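Local coordinates for Fe(2+) transporter FeoB (PDB 3I8S), which takes up ferrous iron in a GTP-driven system and probably couples GTP binding to channel opening, the part described here being its cytosolic GTPase and helical domains, at residues T47-V52 and A162-K167; E173-A178 and A245-Q250. All coordinates share one frame; numbering follows the deposited sequence. Where two conformers were deposited one is given.

Contact 1 of 2, residues T47-V52 and A162-K167; sequences TTDHQV and AIDRYK
I163 and D164, at the close of helix 154-164, meet the hairpin turn between strands 39-46 and 51-56, a worked example of one carboxylate gathering several donors of a turn. I163 makes the apolar part: its CG2 lies 4.0 Å from T47 CG2, with V52 CG2 a looser neighbour. D164 makes the polar part. Its CG stands anti to the carbonyl carbon (chi1 -75°), which carries the carboxylate across to the turn. T47 OG1 reaches D164 OD2 from the syn side at 2.5 Å. H50 ND1 meets the same D164 OD2 from the anti side at 2.7 Å, in the plane of its own ring and nearly straight. The other oxygen, OD1, takes the backbone N of D49 at 3.1 Å from above the carboxylate plane. T47 OG1 also accepts from H50 N (2.9 Å), an ST motif, so the hydroxyl links turn backbone to helix end. An asparagine here would put an NH2 in place of one carboxylate oxygen, and would probably leave either D49 N or both T47 OG1 and H50 ND1 without their acceptor. The D49 carboxylate stacks over that of D164, and a water bridges D49 OD2 to D164 O. On the sheet side, I163 packs on L4 and I6 of strand 4-10, F45 of strand 39-46 and I90 of strand 88-94, seating the helix end on the central sheet.

Contact 2 of 2, residues E173-A178 and A245-Q250; sequences ELVHYA and ADARYQ
V175 and Y177, in the linker that leads from the G domain into the helical domain, lie against A247 and R248 of the long helix 240-259; this is an irregular, non-helical linker packed against one helix, at a junction of the two parts of the FeoB cytosolic region. The apolar contacts centre on A247, whose CB meets V175 CG1 at 3.4 Å, tighter than usual for two carbons, and Y177 CD2 at 3.7 Å. V175 places CG1 anti to its own backbone nitrogen (chi1 -179°), a setting that brings this methyl to A247 and also over one face of the Y177 ring, toward its rim. The other methyl, CG2, rests 4.1 Å from R248 CG. An alanine side chain on the helix thus lets the linker come close.

Water supplies a second layer. One molecule accepts from H176 N and donates to A247 O, so that a linker amide and a helix carbonyl are joined indirectly; another donates to H176 O. Within the linker, H176 ND1 donates to E173 OE1 at 2.8 Å, fixing the turn of the imidazole.

Charged and polar groups complete the contact. R248 is extended from CG to NE, and its guanidinium is gripped by a salt bridge to E210 and hydrogen bonds to Q207 and Y103. E110 of helix 98-111 bonds Y177 OH, so a G-domain helix joins the network. The planes of the Y177 ring and the R248 guanidinium are turned 81° from each other, and R248 NE, near the plane of the phenol, gives its hydrogen to Y177 OH over 2.8 Å at 169°.

Overall arrangement
The two contacts come in series along the chain: the 47-52/162-167 pair closes before the 173-178/245-250 pair opens. Their centres are 32 Å apart, on opposite sides of the chain's centre, and their nearest atoms are about 13 Å from each other. Contact 1 belongs to the G domain, where it joins the end of helix 154-164 to the hairpin of strands 39-46 and 51-56 in the mixed sheet. A few residues later the chain forms the linker of contact 2, which runs to helix 179-191 and packs on helix 240-259. This placement is consistent with a cytosolic region in which a GTPase part is joined to a helical part.

Contact 1 of 2, residues T47-V52 and A162-K167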
loop_
_atom_site.group_PDB
_atom_site.type_symbol
_atom_site.label_atom_id
_atom_site.label_comp_id
_atom_site.label_asym_id
_atom_site.label_seq_id
_atom_site.Cartn_x
_atom_site.Cartn_y
_atom_site.Cartn_z
ATOM N N THR A 47 6.030 -20.484 7.610
ATOM C CA THR A 47 6.820 -20.654 6.418
ATOM C C THR A 47 7.989 -21.595 6.768
ATOM O O THR A 47 8.098 -22.078 7.909
ATOM C CB THR A 47 7.341 -19.321 5.940
ATOM O OG1 THR A 47 8.241 -18.773 6.913
ATOM C CG2 THR A 47 6.197 -18.303 5.626
ATOM N N THR A 48 8.944 -21.790 5.863
ATOM C CA THR A 48 10.110 -22.574 6.209
ATOM C C THR A 48 10.818 -21.991 7.444
ATOM O O THR A 48 11.201 -22.741 8.339
ATOM C CB THR A 48 11.096 -22.686 5.024
ATOM O OG1 THR A 48 10.421 -23.314 3.918
ATOM C CG2 THR A 48 12.330 -23.423 5.403
ATOM N N ASP A 49 10.961 -20.674 7.485
ATOM C CA ASP A 49 11.788 -20.047 8.504
ATOM C C ASP A 49 10.965 -19.358 9.645
ATOM O O ASP A 49 11.519 -19.135 10.732
ATOM C CB ASP A 49 12.679 -18.988 7.878
ATOM C CG ASP A 49 13.740 -19.555 6.984
ATOM O OD1 ASP A 49 14.096 -20.725 7.118
ATOM O OD2 ASP A 49 14.285 -18.785 6.171
ATOM N N HIS A 50 9.721 -18.989 9.381
ATOM C CA HIS A 50 9.040 -17.991 10.223
ATOM C C HIS A 50 7.699 -18.489 10.711
ATOM O O HIS A 50 6.980 -19.200 9.981
ATOM C CB HIS A 50 8.786 -16.672 9.457
ATOM C CG HIS A 50 10.029 -15.898 9.147
ATOM N ND1 HIS A 50 10.682 -16.000 7.940
ATOM C CD2 HIS A 50 10.723 -14.986 9.874
ATOM C CE1 HIS A 50 11.766 -15.234 7.960
ATOM N NE2 HIS A 50 11.799 -14.589 9.114
ATOM N N GLN A 51 7.385 -18.109 11.950
ATOM C CA GLN A 51 6.050 -18.162 12.506
ATOM C C GLN A 51 5.434 -16.802 12.303
ATOM O O GLN A 51 5.982 -15.786 12.750
ATOM C CB GLN A 51 6.129 -18.508 14.006
ATOM C CG GLN A 51 6.609 -19.895 14.235
ATOM C CD GLN A 51 5.795 -20.880 13.440
ATOM O OE1 GLN A 51 4.560 -20.749 13.329
ATOM N NE2 GLN A 51 6.474 -21.844 12.836
ATOM N N VAL A 52 4.310 -16.761 11.586
ATOM C CA VAL A 52 3.671 -15.521 11.164
ATOM C C VAL A 52 2.297 -15.279 11.818
ATOM O O VAL A 52 1.491 -16.198 11.992
ATOM C CB VAL A 52 3.465 -15.494 9.611
ATOM C CG1 VAL A 52 2.655 -14.219 9.161
ATOM C CG2 VAL A 52 4.823 -15.624 8.866
ATOM N N ALA A 162 8.814 -15.946 -0.768
ATOM C CA ALA A 162 8.967 -14.504 -0.757
ATOM C C ALA A 162 8.995 -13.924 0.665
ATOM O O ALA A 162 9.815 -13.043 0.955
ATOM C CB ALA A 162 7.882 -13.840 -1.658
ATOM N N ILE A 163 8.136 -14.408 1.534
ATOM C CA ILE A 163 8.134 -13.972 2.946
ATOM C C ILE A 163 9.496 -14.284 3.593
ATOM O O ILE A 163 10.150 -13.423 4.227
ATOM C CB ILE A 163 6.949 -14.616 3.732
ATOM C CG1 ILE A 163 5.571 -14.065 3.281
ATOM C CG2 ILE A 163 7.191 -14.447 5.251
ATOM C CD1 ILE A 163 4.321 -14.886 3.809
ATOM N N ASP A 164 9.991 -15.502 3.380
ATOM C CA ASP A 164 11.298 -15.895 3.944
ATOM C C ASP A 164 12.509 -15.105 3.386
ATOM O O ASP A 164 13.640 -15.177 3.888
ATOM C CB ASP A 164 11.524 -17.399 3.826
ATOM C CG ASP A 164 10.712 -18.196 4.828
ATOM O OD1 ASP A 164 10.628 -19.408 4.673
ATOM O OD2 ASP A 164 10.182 -17.609 5.793
ATOM N N ARG A 165 12.272 -14.404 2.304
ATOM C CA ARG A 165 13.248 -13.552 1.700
ATOM C C ARG A 165 12.937 -12.046 1.785
ATOM O O ARG A 165 13.596 -11.254 1.099
ATOM C CB ARG A 165 13.326 -13.943 0.244
ATOM C CG ARG A 165 13.884 -15.294 0.057
ATOM C CD ARG A 165 13.988 -15.598 -1.425
ATOM N NE ARG A 165 14.741 -16.815 -1.581
ATOM C CZ ARG A 165 14.836 -17.504 -2.709
ATOM N NH1 ARG A 165 14.212 -17.087 -3.808
ATOM N NH2 ARG A 165 15.528 -18.603 -2.709
ATOM N N TYR A 166 12.024 -11.637 2.638
ATOM C CA TYR A 166 11.547 -10.257 2.496
ATOM C C TYR A 166 12.657 -9.270 2.901
ATOM O O TYR A 166 13.532 -9.558 3.676
ATOM C CB TYR A 166 10.253 -9.995 3.236
ATOM C CG TYR A 166 10.460 -9.491 4.614
ATOM C CD1 TYR A 166 10.663 -10.373 5.663
ATOM C CD2 TYR A 166 10.496 -8.120 4.879
ATOM C CE1 TYR A 166 10.874 -9.908 6.949
ATOM C CE2 TYR A 166 10.678 -7.644 6.167
ATOM C CZ TYR A 166 10.880 -8.549 7.199
ATOM O OH TYR A 166 11.085 -8.096 8.487
ATOM N N LYS A 167 12.610 -8.124 2.242
ATOM C CA LYS A 167 13.633 -7.108 2.321
ATOM C C LYS A 167 13.003 -5.751 2.108
ATOM O O LYS A 167 11.844 -5.650 1.746
ATOM C CB LYS A 167 14.684 -7.364 1.217
ATOM C CG LYS A 167 14.001 -7.433 -0.182
ATOM C CD LYS A 167 14.910 -7.769 -1.344
ATOM C CE LYS A 167 14.056 -8.095 -2.586
ATOM N NZ LYS A 167 14.979 -8.582 -3.649
HETATM O O HOH W 1 14.334 -16.169 6.249
#

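Contact 2 of 2, residues E173-A178 and A245-Q250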
loop_
_atom_site.group_PDB
_atom_site.type_symbol
_atom_site.label_atom_id
_atom_site.label_comp_id
_atom_site.label_asym_id
_atom_site.label_seq_id
_atom_site.Cartn_x
_atom_site.Cartn_y
_atom_site.Cartn_z
ATOM N N GLU A 173 12.429 4.985 -8.893
ATOM C CA GLU A 173 11.689 6.199 -9.141
ATOM C C GLU A 173 10.255 5.772 -9.184
ATOM O O GLU A 173 9.903 4.888 -9.966
ATOM C CB GLU A 173 12.009 6.802 -10.491
ATOM C CG GLU A 173 11.275 8.135 -10.701
ATOM C CD GLU A 173 12.137 9.343 -10.384
ATOM O OE1 GLU A 173 11.575 10.455 -10.223
ATOM O OE2 GLU A 173 13.381 9.168 -10.331
ATOM N N LEU A 174 9.411 6.398 -8.381
ATOM C CA LEU A 174 7.984 6.103 -8.478
ATOM C C LEU A 174 7.285 7.371 -8.940
ATOM O O LEU A 174 7.443 7.812 -10.079
ATOM C CB LEU A 174 7.447 5.600 -7.136
ATOM C CG LEU A 174 7.913 4.221 -6.662
ATOM C CD1 LEU A 174 7.652 4.069 -5.172
ATOM C CD2 LEU A 174 7.242 3.128 -7.489
ATOM N N VAL A 175 6.529 8.002 -8.054
ATOM C CA VAL A 175 5.772 9.162 -8.479
ATOM C C VAL A 175 6.727 10.324 -8.609
ATOM O O VAL A 175 7.615 10.525 -7.772
ATOM C CB VAL A 175 4.609 9.458 -7.509
ATOM C CG1 VAL A 175 3.827 10.669 -7.998
ATOM C CG2 VAL A 175 3.710 8.234 -7.428
ATOM N N HIS A 176 6.567 11.081 -9.682
ATOM C CA HIS A 176 7.420 12.229 -9.935
ATOM C C HIS A 176 6.660 13.509 -9.668
ATOM O O HIS A 176 6.095 14.127 -10.579
ATOM C CB HIS A 176 7.989 12.233 -11.365
ATOM C CG HIS A 176 9.151 13.157 -11.523
ATOM N ND1 HIS A 176 10.446 12.771 -11.266
ATOM C CD2 HIS A 176 9.206 14.464 -11.860
ATOM C CE1 HIS A 176 11.255 13.797 -11.449
ATOM N NE2 HIS A 176 10.528 14.838 -11.817
ATOM N N TYR A 177 6.660 13.916 -8.402
ATOM C CA TYR A 177 5.978 15.133 -7.999
ATOM C C TYR A 177 6.750 16.379 -8.376
ATOM O O TYR A 177 7.994 16.385 -8.352
ATOM C CB TYR A 177 5.786 15.163 -6.488
ATOM C CG TYR A 177 4.975 14.037 -5.921
ATOM C CD1 TYR A 177 5.582 12.977 -5.256
ATOM C CD2 TYR A 177 3.589 14.012 -6.075
ATOM C CE1 TYR A 177 4.802 11.949 -4.713
ATOM C CE2 TYR A 177 2.820 13.007 -5.540
ATOM C CZ TYR A 177 3.446 11.975 -4.856
ATOM O OH TYR A 177 2.661 11.004 -4.341
ATOM N N ALA A 178 6.000 17.443 -8.690
ATOM C CA ALA A 178 6.570 18.785 -8.963
ATOM C C ALA A 178 7.433 19.233 -7.779
ATOM O O ALA A 178 7.050 18.989 -6.613
ATOM C CB ALA A 178 5.451 19.811 -9.260
ATOM N N ALA A 245 -2.341 14.401 -7.053
ATOM C CA ALA A 245 -3.123 13.260 -7.564
ATOM C C ALA A 245 -2.715 12.886 -8.980
ATOM O O ALA A 245 -2.544 11.693 -9.275
ATOM C CB ALA A 245 -4.633 13.555 -7.481
ATOM N N ASP A 246 -2.515 13.895 -9.836
ATOM C CA ASP A 246 -2.221 13.687 -11.251
ATOM C C ASP A 246 -0.847 12.997 -11.398
ATOM O O ASP A 246 -0.695 12.090 -12.209
ATOM C CB ASP A 246 -2.280 15.018 -12.040
ATOM C CG ASP A 246 -3.719 15.411 -12.466
ATOM O OD1 ASP A 246 -4.624 14.544 -12.478
ATOM O OD2 ASP A 246 -3.951 16.597 -12.821
ATOM N N ALA A 247 0.132 13.405 -10.584
ATOM C CA ALA A 247 1.457 12.745 -10.583
ATOM C C ALA A 247 1.284 11.234 -10.324
ATOM O O ALA A 247 1.884 10.402 -10.998
ATOM C CB ALA A 247 2.399 13.360 -9.545
ATOM N N ARG A 248 0.439 10.892 -9.352
ATOM C CA ARG A 248 0.195 9.475 -9.018
ATOM C C ARG A 248 -0.422 8.718 -10.159
ATOM O O ARG A 248 0.086 7.673 -10.559
ATOM C CB ARG A 248 -0.659 9.343 -7.748
ATOM C CG ARG A 248 0.081 9.820 -6.544
ATOM C CD ARG A 248 -0.835 10.020 -5.322
ATOM N NE ARG A 248 -0.067 10.545 -4.210
ATOM C CZ ARG A 248 -0.620 10.966 -3.073
ATOM N NH1 ARG A 248 -1.933 10.922 -2.925
ATOM N NH2 ARG A 248 0.141 11.424 -2.099
ATOM N N TYR A 249 -1.481 9.262 -10.740
ATOM C CA TYR A 249 -2.117 8.589 -11.849
ATOM C C TYR A 249 -1.196 8.493 -13.082
ATOM O O TYR A 249 -1.195 7.478 -13.789
ATOM C CB TYR A 249 -3.468 9.234 -12.119
ATOM C CG TYR A 249 -4.494 8.908 -10.995
ATOM C CD1 TYR A 249 -4.951 7.606 -10.801
ATOM C CD2 TYR A 249 -4.967 9.886 -10.129
ATOM C CE1 TYR A 249 -5.896 7.286 -9.794
ATOM C CE2 TYR A 249 -5.916 9.587 -9.122
ATOM C CZ TYR A 249 -6.384 8.279 -8.954
ATOM O OH TYR A 249 -7.313 7.971 -7.938
ATOM N N GLN A 250 -0.391 9.527 -13.333
ATOM C CA GLN A 250 0.567 9.499 -14.451
ATOM C C GLN A 250 1.521 8.323 -14.285
ATOM O O GLN A 250 1.828 7.572 -15.228
ATOM C CB GLN A 250 1.415 10.778 -14.508
ATOM C CG GLN A 250 2.374 10.793 -15.721
ATOM C CD GLN A 250 3.497 11.831 -15.627
ATOM O OE1 GLN A 250 4.069 12.235 -16.642
ATOM N NE2 GLN A 250 3.839 12.221 -14.419
HETATM O O HOH W 2 4.515 10.686 -11.786
HETATM O O HOH W 3 5.005 14.026 -12.808
#